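Local coordinates for hypothetical sugar ABC-transporter sugar binding protein (Arthrobacter globiformis, PDB 7BVT) that binds the cyclic tetrasaccharide cyclic alpha-maltosyl-1,6-maltose and probably delivers it to a membrane-bound ABC transporter for uptake, at residues Q202-Q207 / G288-N293; V32-W36 / F70-L74. One frame throughout, in Å; residues are numbered along the deposited sequence.

Contact 1 (Q202-Q207 / G288-N293); sequences QVNLWQ and GEPATN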
# COMPACT_ATOMS: atom_id res chain seq x y z
N GLN A 202 -8.10 0.03 -7.75
CA GLN A 202 -8.10 1.46 -7.40
C GLN A 202 -7.00 2.18 -8.18
O GLN A 202 -7.14 3.32 -8.49
CB GLN A 202 -7.88 1.63 -5.90
CG GLN A 202 -9.15 1.40 -5.10
CD GLN A 202 -8.91 1.03 -3.64
OE1 GLN A 202 -7.81 0.67 -3.23
NE2 GLN A 202 -9.98 1.11 -2.83
N VAL A 203 -5.86 1.53 -8.39
CA VAL A 203 -4.74 2.16 -9.15
C VAL A 203 -5.29 2.67 -10.47
O VAL A 203 -5.07 3.81 -10.81
CB VAL A 203 -3.63 1.14 -9.40
CG1 VAL A 203 -2.59 1.68 -10.37
CG2 VAL A 203 -3.00 0.68 -8.11
N ASN A 204 -5.97 1.81 -11.20
CA ASN A 204 -6.43 2.14 -12.57
C ASN A 204 -7.63 3.09 -12.52
O ASN A 204 -7.70 4.01 -13.38
CB ASN A 204 -6.80 0.85 -13.29
CG ASN A 204 -5.62 -0.07 -13.53
OD1 ASN A 204 -5.76 -1.28 -13.42
ND2 ASN A 204 -4.43 0.48 -13.78
N LEU A 205 -8.47 3.01 -11.48
CA LEU A 205 -9.57 3.97 -11.26
C LEU A 205 -8.95 5.37 -11.10
O LEU A 205 -9.37 6.34 -11.75
CB LEU A 205 -10.36 3.52 -10.03
CG LEU A 205 -11.40 4.52 -9.54
CD1 LEU A 205 -12.58 4.63 -10.51
CD2 LEU A 205 -11.88 4.11 -8.16
N TRP A 206 -7.95 5.54 -10.25
CA TRP A 206 -7.29 6.85 -10.05
C TRP A 206 -6.55 7.33 -11.30
O TRP A 206 -6.65 8.56 -11.61
CB TRP A 206 -6.36 6.77 -8.86
CG TRP A 206 -7.04 6.66 -7.54
CD1 TRP A 206 -8.18 7.28 -7.12
CD2 TRP A 206 -6.59 5.85 -6.45
NE1 TRP A 206 -8.47 6.91 -5.82
CE2 TRP A 206 -7.53 6.00 -5.40
CE3 TRP A 206 -5.52 4.95 -6.30
CZ2 TRP A 206 -7.38 5.35 -4.19
CZ3 TRP A 206 -5.37 4.33 -5.08
CH2 TRP A 206 -6.28 4.53 -4.05
N GLN A 207 -5.90 6.44 -12.04
CA GLN A 207 -5.19 6.84 -13.26
C GLN A 207 -6.20 7.38 -14.28
O GLN A 207 -5.84 8.28 -15.02
CB GLN A 207 -4.50 5.63 -13.89
CG GLN A 207 -3.33 5.14 -13.07
CD GLN A 207 -2.77 3.88 -13.67
OE1 GLN A 207 -3.52 3.11 -14.28
NE2 GLN A 207 -1.45 3.68 -13.57
N GLY A 288 -5.25 10.10 -19.13
CA GLY A 288 -5.30 10.06 -17.67
C GLY A 288 -4.01 10.55 -17.05
O GLY A 288 -3.34 11.44 -17.58
N GLU A 289 -3.68 10.00 -15.88
CA GLU A 289 -2.58 10.51 -15.05
C GLU A 289 -1.93 9.32 -14.34
O GLU A 289 -2.55 8.27 -14.12
CB GLU A 289 -3.07 11.51 -13.99
CG GLU A 289 -3.98 10.86 -12.95
CD GLU A 289 -4.84 11.80 -12.12
OE1 GLU A 289 -4.45 12.07 -10.99
OE2 GLU A 289 -5.90 12.25 -12.62
N PRO A 290 -0.68 9.48 -13.93
CA PRO A 290 -0.01 8.46 -13.14
C PRO A 290 -0.69 8.36 -11.76
O PRO A 290 -1.07 9.36 -11.19
CB PRO A 290 1.44 8.97 -13.00
CG PRO A 290 1.56 10.02 -14.07
CD PRO A 290 0.18 10.63 -14.23
N ALA A 291 -0.80 7.14 -11.27
CA ALA A 291 -1.28 6.90 -9.90
C ALA A 291 -0.82 5.54 -9.45
O ALA A 291 -0.72 4.64 -10.27
CB ALA A 291 -2.80 6.97 -9.81
N THR A 292 -0.71 5.40 -8.13
CA THR A 292 -0.59 4.09 -7.50
C THR A 292 -1.23 4.12 -6.11
O THR A 292 -1.80 5.16 -5.75
CB THR A 292 0.86 3.60 -7.53
OG1 THR A 292 0.81 2.24 -7.11
CG2 THR A 292 1.76 4.41 -6.64
N ASN A 293 -1.18 2.98 -5.42
CA ASN A 293 -1.86 2.76 -4.13
C ASN A 293 -0.79 2.52 -3.05
O ASN A 293 0.17 1.82 -3.35
CB ASN A 293 -2.78 1.55 -4.25
CG ASN A 293 -4.04 1.68 -3.43
OD1 ASN A 293 -4.11 2.48 -2.50
ND2 ASN A 293 -5.00 0.89 -3.82
O HOH W 1 0.92 5.32 -13.02
O HOH W 2 -6.88 11.61 -15.09
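Gln207 O, at the end of helix 195-207, is met by three groups: Glu289 N donates to it at 2.9 Å in the carbonyl plane, Gly288 CA makes a C-H...O contact, and a water held by Glu289 OE2 adds a weak bond. In this type 2 periplasmic-binding-protein fold the helix, whose earlier turns carry sugar-pocket residues such as Trp199, packs here against the lead-in to strand 292-301. The Gln207 side chain reaches the loop through a water: its NE2 donates to a water that also accepts from Ala291 N at 3.1 Å, while OE1 takes Asn204 ND2, which lies above the carbonyl plane, and Trp165 NE1. Ala291 turns its methyl into the helix, with CB 3.7 Å from Trp206 CB, and Val203 CG1 lies 3.5 Å from Ala291 O. With CG anti to its carbonyl carbon (chi1 -71°), Trp206 carries its indole along the strand to Asn293. Gln202 O sits over one indole face, toward the rim, and His369 stacks on the ring. Asn293 ND2 donates to Gln202 OE1 (2.9 Å, N-H...O angle 154°), which lies in the plane of the asparagine amide, and also to Trp199 O. Replacing Asn293 by alanine removes the amide, which would probably leave both oxygens without this donor and a gap at the indole edge. That amide stands nearly perpendicular to the indole (82°), with Asn293 OD1 near the ring plane and 3.4 Å from Trp206 CH2.

Contact 2 (V32-W36 / F70-L74); sequences VWHYW and FLTKL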
# COMPACT_ATOMS: atom_id res chain seq x y z
N VAL A 32 5.70 -0.77 22.70
CA VAL A 32 5.41 -0.75 21.24
C VAL A 32 5.00 -2.15 20.84
O VAL A 32 5.80 -3.04 21.10
CB VAL A 32 6.61 -0.29 20.41
CG1 VAL A 32 6.27 -0.37 18.93
CG2 VAL A 32 7.06 1.09 20.78
N TRP A 33 3.85 -2.31 20.25
CA TRP A 33 3.47 -3.57 19.60
C TRP A 33 3.52 -3.39 18.08
O TRP A 33 3.02 -2.36 17.58
CB TRP A 33 2.10 -4.03 20.00
CG TRP A 33 1.89 -4.31 21.46
CD1 TRP A 33 2.84 -4.36 22.42
CD2 TRP A 33 0.66 -4.65 22.09
NE1 TRP A 33 2.26 -4.69 23.62
CE2 TRP A 33 0.95 -4.87 23.46
CE3 TRP A 33 -0.64 -4.80 21.64
CZ2 TRP A 33 -0.04 -5.17 24.39
CZ3 TRP A 33 -1.61 -5.15 22.56
CH2 TRP A 33 -1.31 -5.31 23.91
N HIS A 34 4.08 -4.37 17.39
CA HIS A 34 4.22 -4.33 15.92
C HIS A 34 4.06 -5.76 15.44
O HIS A 34 4.04 -6.63 16.32
CB HIS A 34 5.54 -3.75 15.50
CG HIS A 34 6.65 -4.62 15.95
ND1 HIS A 34 7.08 -5.69 15.18
CD2 HIS A 34 7.43 -4.56 17.06
CE1 HIS A 34 8.12 -6.24 15.80
NE2 HIS A 34 8.35 -5.60 16.97
N TYR A 35 3.99 -5.96 14.14
CA TYR A 35 3.81 -7.33 13.58
C TYR A 35 5.00 -7.72 12.72
O TYR A 35 4.90 -8.74 12.01
CB TYR A 35 2.45 -7.50 12.86
CG TYR A 35 2.12 -6.52 11.76
CD1 TYR A 35 2.95 -6.33 10.68
CD2 TYR A 35 0.95 -5.79 11.79
CE1 TYR A 35 2.66 -5.43 9.66
CE2 TYR A 35 0.62 -4.91 10.77
CZ TYR A 35 1.48 -4.73 9.71
OH TYR A 35 1.12 -3.86 8.71
N TRP A 36 6.09 -6.97 12.72
CA TRP A 36 7.26 -7.30 11.88
C TRP A 36 7.90 -8.63 12.33
O TRP A 36 8.01 -8.87 13.57
CB TRP A 36 8.29 -6.17 11.88
CG TRP A 36 7.80 -4.94 11.16
CD1 TRP A 36 7.29 -4.85 9.90
CD2 TRP A 36 7.85 -3.60 11.65
NE1 TRP A 36 7.03 -3.55 9.57
CE2 TRP A 36 7.35 -2.76 10.63
CE3 TRP A 36 8.26 -3.03 12.85
CZ2 TRP A 36 7.24 -1.38 10.79
CZ3 TRP A 36 8.19 -1.66 12.99
CH2 TRP A 36 7.66 -0.86 11.99
N PHE A 70 -3.56 -9.29 15.69
CA PHE A 70 -3.19 -7.95 16.24
C PHE A 70 -4.44 -7.17 16.66
O PHE A 70 -4.50 -6.62 17.77
CB PHE A 70 -2.36 -7.21 15.18
CG PHE A 70 -1.57 -6.04 15.69
CD1 PHE A 70 -2.19 -4.81 15.88
CD2 PHE A 70 -0.20 -6.12 15.89
CE1 PHE A 70 -1.45 -3.71 16.28
CE2 PHE A 70 0.53 -5.02 16.31
CZ PHE A 70 -0.11 -3.82 16.53
N LEU A 71 -5.45 -7.04 15.80
CA LEU A 71 -6.66 -6.28 16.14
C LEU A 71 -7.38 -6.96 17.30
O LEU A 71 -7.89 -6.27 18.19
CB LEU A 71 -7.58 -6.16 14.93
CG LEU A 71 -7.00 -5.27 13.84
CD1 LEU A 71 -7.93 -5.19 12.68
CD2 LEU A 71 -6.70 -3.88 14.39
N THR A 72 -7.46 -8.28 17.26
CA THR A 72 -8.18 -8.97 18.35
C THR A 72 -7.45 -8.75 19.69
O THR A 72 -8.10 -8.52 20.69
CB THR A 72 -8.41 -10.45 18.02
OG1 THR A 72 -9.23 -10.54 16.85
CG2 THR A 72 -9.11 -11.16 19.16
N LYS A 73 -6.14 -8.69 19.69
CA LYS A 73 -5.39 -8.36 20.92
C LYS A 73 -5.72 -6.93 21.38
O LYS A 73 -5.90 -6.67 22.59
CB LYS A 73 -3.91 -8.55 20.67
CG LYS A 73 -3.07 -8.28 21.89
CD LYS A 73 -1.90 -9.12 22.07
CE LYS A 73 -1.16 -8.62 23.29
NZ LYS A 73 -0.80 -9.72 24.20
N LEU A 74 -5.75 -5.97 20.45
CA LEU A 74 -6.09 -4.60 20.87
C LEU A 74 -7.51 -4.51 21.45
O LEU A 74 -7.67 -3.80 22.45
CB LEU A 74 -5.92 -3.67 19.68
CG LEU A 74 -4.49 -3.45 19.23
CD1 LEU A 74 -4.50 -2.58 17.98
CD2 LEU A 74 -3.64 -2.82 20.27
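Phe70 drives the rim of its ring against the strand backbone, and this is the buried half of the contact. Phe70 CZ lies 3.6 Å from Trp33 O, and His34 C lies near the ring plane at CE2, while Trp33 CB rests beside CZ. With CG anti to the Phe70 backbone N (chi1 -163°), the ring extends from the helix to the end of the strand, where Trp93 meets it from elsewhere in the chain. Leu74, also buried, brings CD2 to 3.8 Å from Trp33 CZ3. Helix 70-80 is the connection of a beta-alpha-beta crossover from strand 58-64 to strand 86-90, and strand 28-34, lying between those two in the parallel sheet, receives its side chains. The other half faces solvent, though its atoms are no less close. Lys73, itself exposed, lays its aliphatic chain across the Trp33 indole at about a right angle, with CE 3.7 Å from the centroid of the six-membered ring in a CH-pi contact. Beyond CE the chain rises from the ring, and NZ, 4.9 Å from the same centroid and 28° off the normal, makes an off-centre cation-pi interaction.

From the N terminus, the chain runs through strand 28-34 and, with 33 residues between, reaches Phe70 from Trp36, so contact 2 closes first, within the parallel sheet region of one lobe. Contact 1 opens only later, at helix 195-207, and closes across 80 residues at the start of strand 292-301. The two loops therefore follow in series, neither nested nor crossed. The centres of contacts 1 and 2 are about 31 Å apart, on opposite sides of the chain's centre. Bound glucose units lie in the region between. The common element is the sheet: strand 292-301, which contact 1 ties to its helix, pairs antiparallel with strand 86-90, itself a parallel neighbour of strand 28-34 in contact 2.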